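Local coordinates for protein NAD-dependent aldehyde dehydrogenase (Burkholderia multivorans, PDB 5UJU) that probably oxidises aldehydes to carboxylic acids with NAD as cofactor, as a member of the aldehyde dehydrogenase family, at residues A[243-246]-A[247-251]. Residues are numbered along the deposited sequence; the frame is centred on the assembly and turned at random.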
ATOM      1  N   ALA A 243       8.259  21.439  18.527  1.00 24.92           N
ATOM      2  CA  ALA A 243       6.920  21.877  18.114  1.00 23.94           C
ATOM      3  C   ALA A 243       5.887  20.902  18.676  1.00 28.28           C
ATOM      4  O   ALA A 243       5.221  20.185  17.933  1.00 28.23           O
ATOM      5  CB  ALA A 243       6.780  21.966  16.593  1.00 22.72           C
ATOM      6  N   ILE A 244       5.752  20.879  20.001  1.00 29.98           N
ATOM      7  CA  ILE A 244       4.790  19.988  20.657  1.00 25.59           C
ATOM      8  C   ILE A 244       3.410  20.623  20.757  1.00 24.12           C
ATOM      9  O   ILE A 244       2.403  19.989  20.445  1.00 27.54           O
ATOM     10  CB  ILE A 244       5.301  19.582  22.053  1.00 27.64           C
ATOM     11  CG1 ILE A 244       6.641  18.853  21.951  1.00 25.48           C
ATOM     12  CG2 ILE A 244       4.244  18.712  22.779  1.00 21.11           C
ATOM     13  CD1 ILE A 244       7.407  18.832  23.282  1.00 25.82           C
ATOM     14  N   LEU A 245       3.352  21.876  21.200  1.00 23.34           N
ATOM     15  CA  LEU A 245       2.084  22.511  21.550  1.00 24.65           C
ATOM     16  C   LEU A 245       1.011  22.389  20.479  1.00 29.04           C
ATOM     17  O   LEU A 245      -0.139  22.077  20.835  1.00 26.03           O
ATOM     18  CB  LEU A 245       2.316  23.986  21.915  1.00 22.87           C
ATOM     19  CG  LEU A 245       1.071  24.670  22.506  1.00 28.22           C
ATOM     20  CD1 LEU A 245       0.582  23.900  23.751  1.00 28.70           C
ATOM     21  CD2 LEU A 245       1.291  26.147  22.850  1.00 28.12           C
ATOM     22  N   PRO A 246       1.287  22.626  19.182  1.00 26.16           N
ATOM     23  CA  PRO A 246       0.210  22.474  18.187  1.00 21.85           C
ATOM     24  C   PRO A 246      -0.404  21.086  18.170  1.00 26.94           C
ATOM     25  O   PRO A 246      -1.620  20.967  17.974  1.00 28.99           O
ATOM     26  CB  PRO A 246       0.905  22.815  16.846  1.00 22.67           C
ATOM     27  CG  PRO A 246       2.041  23.683  17.229  1.00 23.23           C
ATOM     28  CD  PRO A 246       2.518  23.163  18.561  1.00 25.86           C
ATOM     29  N   LEU A 247       0.398  20.030  18.345  1.00 23.52           N
ATOM     30  CA  LEU A 247      -0.167  18.691  18.373  1.00 23.15           C
ATOM     31  C   LEU A 247      -0.733  18.329  19.743  1.00 21.96           C
ATOM     32  O   LEU A 247      -1.639  17.500  19.819  1.00 26.36           O
ATOM     33  CB  LEU A 247       0.876  17.666  17.946  1.00 18.52           C
ATOM     34  CG  LEU A 247       1.145  17.781  16.437  1.00 34.64           C
ATOM     35  CD1 LEU A 247       2.409  17.024  16.072  1.00 29.10           C
ATOM     36  CD2 LEU A 247      -0.062  17.276  15.621  1.00 25.50           C
ATOM     37  N   ALA A 248      -0.228  18.933  20.821  1.00 21.60           N
ATOM     38  CA  ALA A 248      -0.834  18.713  22.139  1.00 26.08           C
ATOM     39  C   ALA A 248      -2.256  19.257  22.179  1.00 26.87           C
ATOM     40  O   ALA A 248      -3.174  18.588  22.672  1.00 27.20           O
ATOM     41  CB  ALA A 248       0.010  19.369  23.229  1.00 23.81           C
ATOM     42  N   ILE A 249      -2.455  20.472  21.651  1.00 28.44           N
ATOM     43  CA  ILE A 249      -3.800  21.027  21.509  1.00 30.78           C
ATOM     44  C   ILE A 249      -4.663  20.095  20.669  1.00 27.37           C
ATOM     45  O   ILE A 249      -5.823  19.827  21.009  1.00 25.95           O
ATOM     46  CB  ILE A 249      -3.735  22.437  20.888  1.00 30.17           C
ATOM     47  CG1 ILE A 249      -3.024  23.420  21.811  1.00 24.70           C
ATOM     48  CG2 ILE A 249      -5.126  22.943  20.529  1.00 23.65           C
ATOM     49  CD1 ILE A 249      -2.677  24.730  21.106  1.00 26.78           C
ATOM     50  N   THR A 250      -4.104  19.586  19.559  1.00 26.62           N
ATOM     51  CA  THR A 250      -4.837  18.679  18.678  1.00 25.09           C
ATOM     52  C   THR A 250      -5.261  17.405  19.415  1.00 27.51           C
ATOM     53  O   THR A 250      -6.416  16.965  19.323  1.00 25.97           O
ATOM     54  CB  THR A 250      -3.973  18.324  17.461  1.00 23.53           C
ATOM     55  OG1 THR A 250      -3.622  19.518  16.731  1.00 23.85           O
ATOM     56  CG2 THR A 250      -4.748  17.411  16.540  1.00 18.84           C
ATOM     57  N   VAL A 251      -4.325  16.782  20.126  1.00 25.78           N
ATOM     58  CA  VAL A 251      -4.650  15.573  20.873  1.00 24.52           C
ATOM     59  C   VAL A 251      -5.725  15.856  21.920  1.00 26.29           C
ATOM     60  O   VAL A 251      -6.664  15.072  22.084  1.00 27.13           O
ATOM     61  CB  VAL A 251      -3.382  14.978  21.507  1.00 25.30           C
ATOM     62  CG1 VAL A 251      -3.777  13.884  22.502  1.00 22.12           C
ATOM     63  CG2 VAL A 251      -2.456  14.416  20.413  1.00 19.91           C
TER
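Ile244, Leu245 and Pro246 hand their carbonyl oxygens to the amides of Ala248, Ile249 and Thr250, the first i to i+4 bonds of the helix that runs on to residue 260. Ile249 N reaches Leu245 O at 2.9 Å with an almost straight N-H...O angle of 178°, whereas Thr250 N lies 3.3 Å from Pro246 O and well above the carbonyl plane. That longer bond is supplemented by the Thr250 hydroxyl: with OG1 set beside its own backbone N (chi1 -59°), the side chain folds back and OG1 donates to Pro246 O at 2.8 Å, so one carbonyl oxygen is gripped by two donors of the same residue. Thr250 OG1 also hydrogen-bonds Tyr222 OH, which ties the start of this helix to helix 217-230. Proline, lacking an amide hydrogen, fits here because the first-turn nitrogens of a helix have no carbonyl of the preceding turn to bind. The apolar contacts also follow the i to i+4 spacing. Leu245, its CG swung anti to the backbone N (chi1 -171°), brings CG to 4.0 Å from Ile249 CD1, the two branched chains crossing at a slant, while Ile249 CG1 lies against Leu245 O at 3.3 Å. More loosely, Ile244 CG2 approaches Ala248 CB at 4.3 Å. At the N-terminal end of the helix, Glu80 OE2 accepts hydrogen bonds from the amides of Ile244 and Leu245, a carboxylate placed where the helix dipole would probably favour negative charge. This buried turn opens the helix of a beta-alpha-beta unit, linking parallel strands 234-238 and 268-270; Leu245, Pro246 and Ile249 pack on helix 134-145, Pro246, Leu247 and Thr250 meet helix 217-230, and Tyr92 of strand 92-93 touches Ile244, Leu245 and Ala248.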